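PDB 5JWC: NADH dehydrogenase, putative from Plasmodium falciparum, which probably oxidises NADH through its bound FAD and passes the electrons to ubiquinone, and is the target of the antimalarial quinolone inhibitor RYL-552. Local coordinates for residues I47-Y52 / L90-G95; F383-I388 / F411-N416; F487-Y492 / I507-T512. One frame throughout, in Å; residues are numbered along the deposited sequence.

Contact 1 (I47-Y52 / L90-G95); sequences IDFKKY and LRKKNG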
loop_
_atom_site.group_PDB
_atom_site.type_symbol
_atom_site.label_atom_id
_atom_site.label_comp_id
_atom_site.label_asym_id
_atom_site.label_seq_id
_atom_site.Cartn_x
_atom_site.Cartn_y
_atom_site.Cartn_z
ATOM N N ILE A 47 -24.253 9.433 -16.281
ATOM C CA ILE A 47 -25.211 10.522 -16.146
ATOM C C ILE A 47 -24.687 11.761 -16.890
ATOM O O ILE A 47 -23.490 12.056 -16.855
ATOM C CB ILE A 47 -25.489 10.835 -14.668
ATOM C CG1 ILE A 47 -26.673 11.801 -14.525
ATOM C CG2 ILE A 47 -24.215 11.331 -13.948
ATOM C CD1 ILE A 47 -27.987 11.247 -15.107
ATOM N N ASP A 48 -25.569 12.440 -17.617
ATOM C CA ASP A 48 -25.170 13.609 -18.402
ATOM C C ASP A 48 -24.925 14.823 -17.506
ATOM O O ASP A 48 -25.868 15.402 -16.959
ATOM C CB ASP A 48 -26.236 13.935 -19.448
ATOM C CG ASP A 48 -25.721 14.863 -20.546
ATOM O OD1 ASP A 48 -24.891 15.747 -20.251
ATOM O OD2 ASP A 48 -26.152 14.700 -21.712
ATOM N N PHE A 49 -23.665 15.221 -17.374
ATOM C CA PHE A 49 -23.310 16.364 -16.534
ATOM C C PHE A 49 -23.806 17.692 -17.122
ATOM O O PHE A 49 -23.910 18.682 -16.413
ATOM C CB PHE A 49 -21.793 16.434 -16.323
ATOM C CG PHE A 49 -21.249 15.346 -15.436
ATOM C CD1 PHE A 49 -22.047 14.746 -14.477
ATOM C CD2 PHE A 49 -19.938 14.920 -15.569
ATOM C CE1 PHE A 49 -21.539 13.732 -13.661
ATOM C CE2 PHE A 49 -19.426 13.912 -14.753
ATOM C CZ PHE A 49 -20.221 13.321 -13.809
ATOM N N LYS A 50 -24.095 17.716 -18.417
ATOM C CA LYS A 50 -24.670 18.916 -19.022
ATOM C C LYS A 50 -26.122 19.104 -18.576
ATOM O O LYS A 50 -26.548 20.227 -18.290
ATOM C CB LYS A 50 -24.590 18.847 -20.548
ATOM C CG LYS A 50 -25.000 20.134 -21.266
ATOM C CD LYS A 50 -24.664 20.049 -22.757
ATOM C CE LYS A 50 -24.867 21.388 -23.469
ATOM N NZ LYS A 50 -24.258 21.366 -24.836
ATOM N N LYS A 51 -26.867 18.004 -18.481
ATOM C CA LYS A 51 -28.297 18.070 -18.165
ATOM C C LYS A 51 -28.560 18.245 -16.681
ATOM O O LYS A 51 -29.559 18.846 -16.293
ATOM C CB LYS A 51 -29.019 16.816 -18.678
ATOM C CG LYS A 51 -28.810 16.599 -20.174
ATOM C CD LYS A 51 -29.716 15.516 -20.769
ATOM C CE LYS A 51 -29.546 15.451 -22.289
ATOM N NZ LYS A 51 -30.033 14.163 -22.888
ATOM N N TYR A 52 -27.670 17.723 -15.842
ATOM C CA TYR A 52 -27.906 17.766 -14.413
ATOM C C TYR A 52 -26.699 18.276 -13.652
ATOM O O TYR A 52 -25.579 18.258 -14.146
ATOM C CB TYR A 52 -28.306 16.376 -13.886
ATOM C CG TYR A 52 -29.595 15.806 -14.487
ATOM C CD1 TYR A 52 -30.828 16.080 -13.913
ATOM C CD2 TYR A 52 -29.566 14.995 -15.616
ATOM C CE1 TYR A 52 -32.015 15.556 -14.449
ATOM C CE2 TYR A 52 -30.744 14.471 -16.158
ATOM C CZ TYR A 52 -31.957 14.758 -15.570
ATOM O OH TYR A 52 -33.118 14.237 -16.096
ATOM N N LEU A 90 -14.829 13.012 -12.969
ATOM C CA LEU A 90 -15.773 14.108 -12.740
ATOM C C LEU A 90 -15.819 15.109 -13.877
ATOM O O LEU A 90 -16.718 15.941 -13.926
ATOM C CB LEU A 90 -15.454 14.847 -11.437
ATOM C CG LEU A 90 -15.736 14.142 -10.111
ATOM C CD1 LEU A 90 -15.367 15.026 -8.932
ATOM C CD2 LEU A 90 -17.217 13.708 -10.010
ATOM N N ARG A 91 -14.859 15.038 -14.790
ATOM C CA ARG A 91 -14.762 16.023 -15.871
ATOM C C ARG A 91 -14.954 15.336 -17.218
ATOM O O ARG A 91 -14.040 14.718 -17.735
ATOM C CB ARG A 91 -13.410 16.761 -15.822
ATOM C CG ARG A 91 -13.194 17.549 -14.531
ATOM C CD ARG A 91 -11.734 17.967 -14.308
ATOM N NE ARG A 91 -10.811 16.835 -14.320
ATOM C CZ ARG A 91 -10.619 16.026 -13.280
ATOM N NH1 ARG A 91 -11.307 16.213 -12.154
ATOM N NH2 ARG A 91 -9.753 15.023 -13.367
ATOM N N LYS A 92 -16.159 15.405 -17.768
ATOM C CA LYS A 92 -16.411 14.726 -19.026
ATOM C C LYS A 92 -15.998 15.597 -20.208
ATOM O O LYS A 92 -15.760 16.799 -20.064
ATOM C CB LYS A 92 -17.877 14.301 -19.126
ATOM C CG LYS A 92 -18.157 13.039 -18.309
ATOM C CD LYS A 92 -19.635 12.664 -18.269
ATOM C CE LYS A 92 -19.809 11.349 -17.503
ATOM N NZ LYS A 92 -21.112 11.232 -16.825
ATOM N N LYS A 93 -15.875 14.944 -21.359
ATOM C CA LYS A 93 -15.290 15.506 -22.570
ATOM C C LYS A 93 -16.013 16.768 -23.049
ATOM O O LYS A 93 -15.412 17.637 -23.697
ATOM C CB LYS A 93 -15.285 14.434 -23.654
ATOM C CG LYS A 93 -16.422 13.434 -23.500
ATOM C CD LYS A 93 -16.122 12.106 -24.181
ATOM C CE LYS A 93 -14.930 11.423 -23.514
ATOM N NZ LYS A 93 -14.807 9.983 -23.871
ATOM N N ASN A 94 -17.296 16.874 -22.704
ATOM C CA ASN A 94 -18.124 18.024 -23.084
ATOM C C ASN A 94 -17.672 19.348 -22.468
ATOM O O ASN A 94 -17.960 20.414 -23.014
ATOM C CB ASN A 94 -19.584 17.754 -22.703
ATOM C CG ASN A 94 -19.717 16.985 -21.388
ATOM O OD1 ASN A 94 -19.467 17.533 -20.315
ATOM N ND2 ASN A 94 -20.106 15.714 -21.471
ATOM N N GLY A 95 -16.963 19.270 -21.343
ATOM C CA GLY A 95 -16.592 20.451 -20.582
ATOM C C GLY A 95 -17.455 20.648 -19.345
ATOM O O GLY A 95 -17.242 21.576 -18.559
#

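Contact 2 (F383-I388 / F411-N416); sequences FPQLSI and FEIDKN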
loop_
_atom_site.group_PDB
_atom_site.type_symbol
_atom_site.label_atom_id
_atom_site.label_comp_id
_atom_site.label_asym_id
_atom_site.label_seq_id
_atom_site.Cartn_x
_atom_site.Cartn_y
_atom_site.Cartn_z
ATOM N N PHE A 383 -44.500 -4.716 -16.600
ATOM C CA PHE A 383 -44.427 -5.721 -15.541
ATOM C C PHE A 383 -43.199 -6.619 -15.742
ATOM O O PHE A 383 -43.231 -7.521 -16.574
ATOM C CB PHE A 383 -45.694 -6.592 -15.523
ATOM C CG PHE A 383 -46.987 -5.827 -15.396
ATOM C CD1 PHE A 383 -47.485 -5.473 -14.149
ATOM C CD2 PHE A 383 -47.733 -5.513 -16.525
ATOM C CE1 PHE A 383 -48.697 -4.796 -14.037
ATOM C CE2 PHE A 383 -48.942 -4.827 -16.420
ATOM C CZ PHE A 383 -49.418 -4.468 -15.176
ATOM N N PRO A 384 -42.109 -6.376 -14.991
ATOM C CA PRO A 384 -40.909 -7.192 -15.254
ATOM C C PRO A 384 -41.121 -8.676 -14.922
ATOM O O PRO A 384 -40.423 -9.536 -15.461
ATOM C CB PRO A 384 -39.847 -6.569 -14.334
ATOM C CG PRO A 384 -40.626 -5.948 -13.224
ATOM C CD PRO A 384 -41.904 -5.428 -13.880
ATOM N N GLN A 385 -42.078 -8.974 -14.048
ATOM C CA GLN A 385 -42.317 -10.353 -13.646
ATOM C C GLN A 385 -42.889 -11.224 -14.792
ATOM O O GLN A 385 -42.916 -12.441 -14.682
ATOM C CB GLN A 385 -43.220 -10.406 -12.399
ATOM C CG GLN A 385 -44.613 -9.830 -12.551
ATOM C CD GLN A 385 -44.673 -8.342 -12.257
ATOM O OE1 GLN A 385 -43.895 -7.557 -12.801
ATOM N NE2 GLN A 385 -45.615 -7.945 -11.408
ATOM N N LEU A 386 -43.299 -10.607 -15.896
ATOM C CA LEU A 386 -43.760 -11.350 -17.073
ATOM C C LEU A 386 -42.635 -11.747 -17.992
ATOM O O LEU A 386 -42.859 -12.434 -18.998
ATOM C CB LEU A 386 -44.775 -10.524 -17.886
ATOM C CG LEU A 386 -46.159 -10.368 -17.282
ATOM C CD1 LEU A 386 -47.017 -9.452 -18.154
ATOM C CD2 LEU A 386 -46.806 -11.729 -17.159
ATOM N N SER A 387 -41.434 -11.272 -17.684
ATOM C CA SER A 387 -40.270 -11.587 -18.493
ATOM C C SER A 387 -40.060 -13.097 -18.569
ATOM O O SER A 387 -40.277 -13.817 -17.585
ATOM C CB SER A 387 -39.019 -10.917 -17.915
ATOM O OG SER A 387 -37.858 -11.300 -18.629
ATOM N N ILE A 388 -39.631 -13.577 -19.730
ATOM C CA ILE A 388 -39.332 -14.999 -19.866
ATOM C C ILE A 388 -38.146 -15.391 -18.974
ATOM O O ILE A 388 -37.961 -16.561 -18.671
ATOM C CB ILE A 388 -39.028 -15.381 -21.329
ATOM C CG1 ILE A 388 -37.881 -14.537 -21.882
ATOM C CG2 ILE A 388 -40.263 -15.198 -22.206
ATOM C CD1 ILE A 388 -37.379 -15.028 -23.237
ATOM N N PHE A 411 -51.719 -13.550 -10.261
ATOM C CA PHE A 411 -51.278 -13.500 -8.884
ATOM C C PHE A 411 -50.084 -14.431 -8.656
ATOM O O PHE A 411 -49.166 -14.097 -7.897
ATOM C CB PHE A 411 -52.432 -13.866 -7.945
ATOM C CG PHE A 411 -52.087 -13.777 -6.485
ATOM C CD1 PHE A 411 -52.319 -12.619 -5.774
ATOM C CD2 PHE A 411 -51.555 -14.871 -5.817
ATOM C CE1 PHE A 411 -52.009 -12.538 -4.432
ATOM C CE2 PHE A 411 -51.245 -14.796 -4.479
ATOM C CZ PHE A 411 -51.471 -13.626 -3.786
ATOM N N GLU A 412 -50.088 -15.597 -9.299
ATOM C CA GLU A 412 -48.969 -16.524 -9.134
ATOM C C GLU A 412 -47.699 -15.957 -9.758
ATOM O O GLU A 412 -46.602 -16.155 -9.229
ATOM C CB GLU A 412 -49.284 -17.903 -9.732
ATOM C CG GLU A 412 -50.323 -18.709 -8.934
ATOM C CD GLU A 412 -49.961 -18.849 -7.453
ATOM O OE1 GLU A 412 -48.793 -19.190 -7.153
ATOM O OE2 GLU A 412 -50.838 -18.627 -6.583
ATOM N N ILE A 413 -47.841 -15.269 -10.882
ATOM C CA ILE A 413 -46.682 -14.619 -11.496
ATOM C C ILE A 413 -46.127 -13.506 -10.587
ATOM O O ILE A 413 -44.904 -13.404 -10.416
ATOM C CB ILE A 413 -47.019 -14.071 -12.885
ATOM C CG1 ILE A 413 -47.621 -15.196 -13.747
ATOM C CG2 ILE A 413 -45.760 -13.484 -13.565
ATOM C CD1 ILE A 413 -48.045 -14.761 -15.143
ATOM N N ASP A 414 -47.015 -12.699 -9.997
ATOM C CA ASP A 414 -46.602 -11.664 -9.047
ATOM C C ASP A 414 -45.800 -12.266 -7.917
ATOM O O ASP A 414 -44.724 -11.784 -7.565
ATOM C CB ASP A 414 -47.804 -10.932 -8.450
ATOM C CG ASP A 414 -48.501 -10.037 -9.453
ATOM O OD1 ASP A 414 -47.839 -9.540 -10.377
ATOM O OD2 ASP A 414 -49.723 -9.822 -9.308
ATOM N N LYS A 415 -46.350 -13.327 -7.347
ATOM C CA LYS A 415 -45.769 -13.992 -6.197
ATOM C C LYS A 415 -44.399 -14.609 -6.520
ATOM O O LYS A 415 -43.505 -14.632 -5.676
ATOM C CB LYS A 415 -46.768 -15.046 -5.708
ATOM C CG LYS A 415 -46.451 -15.734 -4.421
ATOM C CD LYS A 415 -47.675 -16.562 -4.011
ATOM C CE LYS A 415 -47.350 -17.576 -2.931
ATOM N NZ LYS A 415 -46.437 -18.628 -3.457
ATOM N N ASN A 416 -44.239 -15.079 -7.755
ATOM C CA ASN A 416 -43.011 -15.727 -8.205
ATOM C C ASN A 416 -41.827 -14.775 -8.484
ATOM O O ASN A 416 -40.668 -15.205 -8.526
ATOM C CB ASN A 416 -43.320 -16.525 -9.469
ATOM C CG ASN A 416 -42.112 -17.215 -10.031
ATOM O OD1 ASN A 416 -41.608 -16.852 -11.103
ATOM N ND2 ASN A 416 -41.621 -18.208 -9.312
HETATM O O HOH W 1 -42.592 -14.045 -12.044
#

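Contact 3 (F487-Y492 / I507-T512); sequences FWKVVY and IDFIKT. With 4W0 (5-fluoro-3-methyl-2-{4-[4-(trifluoromethoxy)benzyl]phenyl}quinolin-4(1H)-one), chain M; TRT (fragment of triton X-100), chain J.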
loop_
_atom_site.group_PDB
_atom_site.type_symbol
_atom_site.label_atom_id
_atom_site.label_comp_id
_atom_site.label_asym_id
_atom_site.label_seq_id
_atom_site.Cartn_x
_atom_site.Cartn_y
_atom_site.Cartn_z
ATOM N N PHE A 487 -9.218 -17.523 -20.402
ATOM C CA PHE A 487 -10.594 -17.068 -20.500
ATOM C C PHE A 487 -10.924 -16.049 -19.417
ATOM O O PHE A 487 -11.543 -15.010 -19.676
ATOM C CB PHE A 487 -11.545 -18.253 -20.392
ATOM C CG PHE A 487 -12.981 -17.861 -20.432
ATOM C CD1 PHE A 487 -13.555 -17.466 -21.622
ATOM C CD2 PHE A 487 -13.752 -17.875 -19.283
ATOM C CE1 PHE A 487 -14.874 -17.096 -21.680
ATOM C CE2 PHE A 487 -15.083 -17.519 -19.336
ATOM C CZ PHE A 487 -15.643 -17.124 -20.537
ATOM N N TRP A 488 -10.505 -16.362 -18.199
ATOM C CA TRP A 488 -10.721 -15.480 -17.059
ATOM C C TRP A 488 -10.110 -14.088 -17.346
ATOM O O TRP A 488 -10.762 -13.068 -17.157
ATOM C CB TRP A 488 -10.116 -16.128 -15.823
ATOM C CG TRP A 488 -10.306 -15.445 -14.519
ATOM C CD1 TRP A 488 -11.242 -15.735 -13.573
ATOM C CD2 TRP A 488 -9.490 -14.396 -13.976
ATOM N NE1 TRP A 488 -11.073 -14.920 -12.478
ATOM C CE2 TRP A 488 -10.004 -14.091 -12.694
ATOM C CE3 TRP A 488 -8.384 -13.680 -14.442
ATOM C CZ2 TRP A 488 -9.450 -13.099 -11.876
ATOM C CZ3 TRP A 488 -7.823 -12.697 -13.623
ATOM C CH2 TRP A 488 -8.361 -12.418 -12.355
ATOM N N LYS A 489 -8.877 -14.056 -17.844
ATOM C CA LYS A 489 -8.199 -12.779 -18.137
ATOM C C LYS A 489 -8.901 -11.977 -19.240
ATOM O O LYS A 489 -9.086 -10.759 -19.128
ATOM C CB LYS A 489 -6.751 -13.052 -18.530
ATOM C CG LYS A 489 -5.981 -13.754 -17.422
ATOM C CD LYS A 489 -4.505 -13.862 -17.724
ATOM C CE LYS A 489 -3.825 -14.594 -16.570
ATOM N NZ LYS A 489 -2.396 -14.841 -16.831
ATOM N N VAL A 490 -9.295 -12.665 -20.304
ATOM C CA VAL A 490 -10.026 -12.033 -21.395
ATOM C C VAL A 490 -11.321 -11.418 -20.886
ATOM O O VAL A 490 -11.688 -10.301 -21.281
ATOM C CB VAL A 490 -10.345 -13.035 -22.532
ATOM C CG1 VAL A 490 -11.352 -12.443 -23.499
ATOM C CG2 VAL A 490 -9.069 -13.407 -23.268
ATOM N N VAL A 491 -12.019 -12.137 -20.006
ATOM C CA VAL A 491 -13.263 -11.595 -19.484
ATOM C C VAL A 491 -12.959 -10.390 -18.612
ATOM O O VAL A 491 -13.461 -9.307 -18.851
ATOM C CB VAL A 491 -14.065 -12.625 -18.671
ATOM C CG1 VAL A 491 -15.189 -11.923 -17.916
ATOM C CG2 VAL A 491 -14.612 -13.710 -19.588
ATOM N N TYR A 492 -12.123 -10.574 -17.602
ATOM C CA TYR A 492 -11.924 -9.478 -16.657
ATOM C C TYR A 492 -11.279 -8.234 -17.251
ATOM O O TYR A 492 -11.620 -7.128 -16.828
ATOM C CB TYR A 492 -11.130 -9.957 -15.436
ATOM C CG TYR A 492 -12.105 -10.452 -14.406
ATOM C CD1 TYR A 492 -13.002 -9.577 -13.831
ATOM C CD2 TYR A 492 -12.186 -11.791 -14.069
ATOM C CE1 TYR A 492 -13.935 -10.005 -12.910
ATOM C CE2 TYR A 492 -13.120 -12.240 -13.139
ATOM C CZ TYR A 492 -13.995 -11.339 -12.568
ATOM O OH TYR A 492 -14.933 -11.765 -11.648
ATOM N N ILE A 507 0.234 -5.711 -16.368
ATOM C CA ILE A 507 1.561 -5.610 -15.751
ATOM C C ILE A 507 1.679 -6.543 -14.546
ATOM O O ILE A 507 2.698 -7.221 -14.365
ATOM C CB ILE A 507 1.877 -4.166 -15.290
ATOM C CG1 ILE A 507 2.014 -3.222 -16.491
ATOM C CG2 ILE A 507 3.139 -4.126 -14.391
ATOM C CD1 ILE A 507 2.981 -3.706 -17.562
ATOM N N ASP A 508 0.629 -6.589 -13.729
ATOM C CA ASP A 508 0.642 -7.444 -12.554
ATOM C C ASP A 508 0.831 -8.917 -12.904
ATOM O O ASP A 508 1.517 -9.644 -12.185
ATOM C CB ASP A 508 -0.650 -7.271 -11.745
ATOM C CG ASP A 508 -0.587 -6.074 -10.804
ATOM O OD1 ASP A 508 0.474 -5.398 -10.758
ATOM O OD2 ASP A 508 -1.590 -5.819 -10.097
ATOM N N PHE A 509 0.235 -9.372 -14.004
ATOM C CA PHE A 509 0.427 -10.771 -14.377
ATOM C C PHE A 509 1.844 -11.010 -14.895
ATOM O O PHE A 509 2.446 -12.030 -14.573
ATOM C CB PHE A 509 -0.640 -11.216 -15.384
ATOM C CG PHE A 509 -1.943 -11.588 -14.723
ATOM C CD1 PHE A 509 -1.982 -12.635 -13.806
ATOM C CD2 PHE A 509 -3.114 -10.892 -14.991
ATOM C CE1 PHE A 509 -3.155 -12.981 -13.169
ATOM C CE2 PHE A 509 -4.282 -11.236 -14.378
ATOM C CZ PHE A 509 -4.308 -12.287 -13.457
ATOM N N ILE A 510 2.385 -10.073 -15.670
ATOM C CA ILE A 510 3.802 -10.134 -16.023
ATOM C C ILE A 510 4.679 -10.151 -14.767
ATOM O O ILE A 510 5.589 -10.975 -14.643
ATOM C CB ILE A 510 4.243 -8.955 -16.900
ATOM C CG1 ILE A 510 3.445 -8.926 -18.204
ATOM C CG2 ILE A 510 5.750 -9.049 -17.197
ATOM C CD1 ILE A 510 3.629 -10.162 -19.037
ATOM N N LYS A 511 4.396 -9.239 -13.838
ATOM C CA LYS A 511 5.189 -9.104 -12.626
ATOM C C LYS A 511 5.204 -10.400 -11.826
ATOM O O LYS A 511 6.250 -10.860 -11.369
ATOM C CB LYS A 511 4.648 -7.953 -11.765
ATOM C CG LYS A 511 5.466 -7.659 -10.490
ATOM C CD LYS A 511 4.996 -8.474 -9.267
ATOM C CE LYS A 511 5.962 -8.302 -8.076
ATOM N NZ LYS A 511 5.930 -6.901 -7.539
ATOM N N THR A 512 4.020 -10.959 -11.635
ATOM C CA THR A 512 3.841 -12.166 -10.848
ATOM C C THR A 512 4.518 -13.360 -11.519
ATOM O O THR A 512 5.153 -14.172 -10.854
ATOM C CB THR A 512 2.352 -12.427 -10.627
ATOM O OG1 THR A 512 1.870 -11.461 -9.687
ATOM C CG2 THR A 512 2.113 -13.787 -10.061
HETATM C C1 4W0 M . -6.559 -15.583 -10.738
HETATM C C2 4W0 M . -5.493 -16.285 -10.152
HETATM C C3 4W0 M . -4.548 -16.939 -10.960
HETATM C C4 4W0 M . -4.654 -16.908 -12.363
HETATM C C5 4W0 M . -5.716 -16.206 -12.949
HETATM C C6 4W0 M . -6.661 -15.546 -12.152
HETATM O O1 4W0 M . 1.686 -26.686 -6.924
HETATM C C7 4W0 M . -3.634 -17.611 -13.217
HETATM C C8 4W0 M . -2.545 -18.344 -12.592
HETATM C C9 4W0 M . -2.447 -18.369 -11.116
HETATM C C10 4W0 M . -1.388 -19.117 -10.336
HETATM C C11 4W0 M . -1.295 -20.507 -10.433
HETATM C C12 4W0 M . -0.359 -21.217 -9.689
HETATM C C13 4W0 M . 0.450 -20.505 -8.832
HETATM C C14 4W0 M . 0.344 -19.148 -8.707
HETATM C C15 4W0 M . -0.581 -18.442 -9.444
HETATM O O2 4W0 M . -3.714 -17.578 -14.426
HETATM N N 4W0 M . -3.433 -17.686 -10.321
HETATM C C16 4W0 M . 1.510 -21.113 -7.962
HETATM C C17 4W0 M . 1.506 -22.592 -7.691
HETATM C C18 4W0 M . 0.385 -23.223 -7.167
HETATM C C19 4W0 M . 0.441 -24.593 -6.918
HETATM C C20 4W0 M . 1.624 -25.299 -7.166
HETATM C C21 4W0 M . 2.745 -24.656 -7.678
HETATM C C22 4W0 M . 2.684 -23.299 -7.932
HETATM C C23 4W0 M . -1.532 -19.043 -13.469
HETATM F F1 4W0 M . -5.819 -16.166 -14.279
HETATM C C24 4W0 M . 1.238 -27.513 -7.971
HETATM F F2 4W0 M . -0.069 -27.299 -8.141
HETATM F F3 4W0 M . 1.433 -28.801 -7.638
HETATM F F4 4W0 M . 1.916 -27.207 -9.087
HETATM C C25 TRT J . -20.270 -5.901 -15.553
HETATM O O24 TRT J . -19.390 -6.048 -14.479
HETATM C C23 TRT J . -20.025 -6.744 -13.409
HETATM C C22 TRT J . -19.026 -7.640 -12.750
HETATM O O21 TRT J . -19.033 -8.939 -13.407
HETATM C C20 TRT J . -17.967 -9.751 -12.945
HETATM C C19 TRT J . -18.210 -11.207 -13.323
HETATM O O18 TRT J . -18.175 -11.452 -14.751
HETATM C C17 TRT J . -18.744 -12.712 -15.081
HETATM C C16 TRT J . -18.700 -12.909 -16.625
HETATM O O15 TRT J . -19.798 -12.219 -17.293
HETATM C C12 TRT J . -19.275 -11.765 -18.548
HETATM C C13 TRT J . -18.669 -12.727 -19.401
HETATM C C14 TRT J . -18.107 -12.319 -20.619
HETATM C C11 TRT J . -19.302 -10.416 -18.898
HETATM C C10 TRT J . -18.739 -10.003 -20.128
HETATM C C9 TRT J . -18.145 -10.956 -20.989
HETATM C C6 TRT J . -17.527 -10.504 -22.318
HETATM C C8 TRT J . -18.598 -10.452 -23.437
HETATM C C7 TRT J . -17.009 -9.081 -22.103
HETATM C C5 TRT J . -16.230 -11.385 -22.578
HETATM C C1 TRT J . -16.060 -12.451 -23.752
HETATM C C2 TRT J . -17.185 -13.503 -23.827
HETATM C C4 TRT J . -15.809 -11.749 -25.095
HETATM C C3 TRT J . -14.792 -13.236 -23.456
#

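Contact 1 (I47-Y52 / L90-G95)
One face of the F49 ring is covered by the ammonium end of K92 and by the carbonyl oxygen of I47, both displaced from the centre toward the rim. K92 NZ sits 3.8 Å from the centroid of the F49 ring, 14° off its normal, in a cation-pi contact, while CE follows as an off-centre CH-pi donor. L90 O approaches the same ring obliquely, 3.5 Å from F49 CE2. The lysine lies crosswise to the phenyl group: beyond CG its chain is extended (chi2 174°, chi3 177°), which carries CD past CD2 of F49, 3.5 Å away. K92 NZ is thereby brought toward I47 O; the modelled 2.5 Å is doubtful as a bond length. K92 NZ also bonds to L44 O, so a backbone carbonyl holds the ammonium over the ring, and the positive charge would be partly offset there. Just beyond I47, D48 OD1 accepts from K50 N at 2.8 Å in an Asx turn, while in segment 90-95 a type I turn runs from K92 to G95. F49 and L90 both pack on L44 of helix 38-46, and I47 touches strand 30-34 and helix 424-440; the loop 47-52 links helix 38-46 to strand 53-57 in the beta-alpha-beta unit of a Rossmann-type FAD-binding fold.

Contact 2 (F383-I388 / F411-N416)
Within the PfNDH2 helical insertion domain, Q385 of the 3-10 segment 384-386 meets I413 and D414 on helix 403-416. The Q385 amide gives a nearly straight hydrogen bond from NE2 to D414 OD1, 2.9 Å long and 162° at the hydrogen. The acceptor lies close to the amide plane and is met nearly along its own C-O axis, although amide and carboxylate planes are turned 62° apart. CG of Q385 is wedged between its backbone N and carbonyl carbon (chi1 62°), and a bend at chi2 then swings the amide across to the aspartate. In this insertion the carboxylate is a hub: D414 OD1 also accepts from L351 N, OD2 takes H352 ND1, and Q385 NE2 has a second acceptor in K349 O, so the buried pair ties helix and 3-10 turn to the chain around 349-352. In addition, I413 CG2 lies 3.2 Å from Q385 O. The other branch of I413 ends in CD1, 3.8 Å from L386 CD2, where the two side chains are roughly perpendicular and both touch L372 of helix 369-374. A water lies 3.1 Å from Q385 O and 2.9 Å from I413 O.

Contact 3 (F487-Y492 / I507-T512)
K489 and W488, on one helix, close on the F509 ring from two directions. The lysine chain is extended beyond CG and lays CE squarely over the centre of one F509 face, 3.7 Å from the centroid and only 6° off the normal. Its NZ continues across the same face in a cation-pi contact at 4.1 Å from that centroid. W488 instead comes in at the rim: CZ3 lies near the plane of the F509 ring, 3.5 Å from CZ, and the two aromatic side chains cross at about a right angle. With CG opposite its backbone N (chi1 -176°), the indole projects into a sandwich, Y492 CD2 centred over one face and C6 of the bound quinolone 4W0 over the opposite face, displaced toward the rim and 3.4 Å from CZ3. The inhibitor's fluorine F1 also touches K489 CE at 3.4 Å. Y492 in turn contacts FAD, and V490 and V491 meet a Triton fragment. I507 and I510 pack on F503 of the second subunit. The consecutive helices 484-495 and 499-515 of the NDH2 C-terminal domain, whose detergent-bound surface is consistent with membrane association, meet here through side chains; W488 and K489 form part of the quinolone site, with F509 beside it.

The three contacts follow one another along the chain and belong to separate parts of the protein: contact 1 to the pyridine nucleotide-disulphide oxidoreductase region, contact 2 to the helical insertion and contact 3 to the C-terminal domain. Contacts 1 and 3 come nearest, about 19 Å between nearest atoms and 32 Å between centres, whereas the centres of contacts 2 and 3 are 41 Å apart. Contact 3 alone holds residues of the flavin and quinolone pockets, with the W488 side chain about 8 Å from FAD. Contact 1 lies in the FAD-binding fold, the K92 side chain about 11 Å from a bound Triton fragment, and contact 2 is internal packing of the insertion.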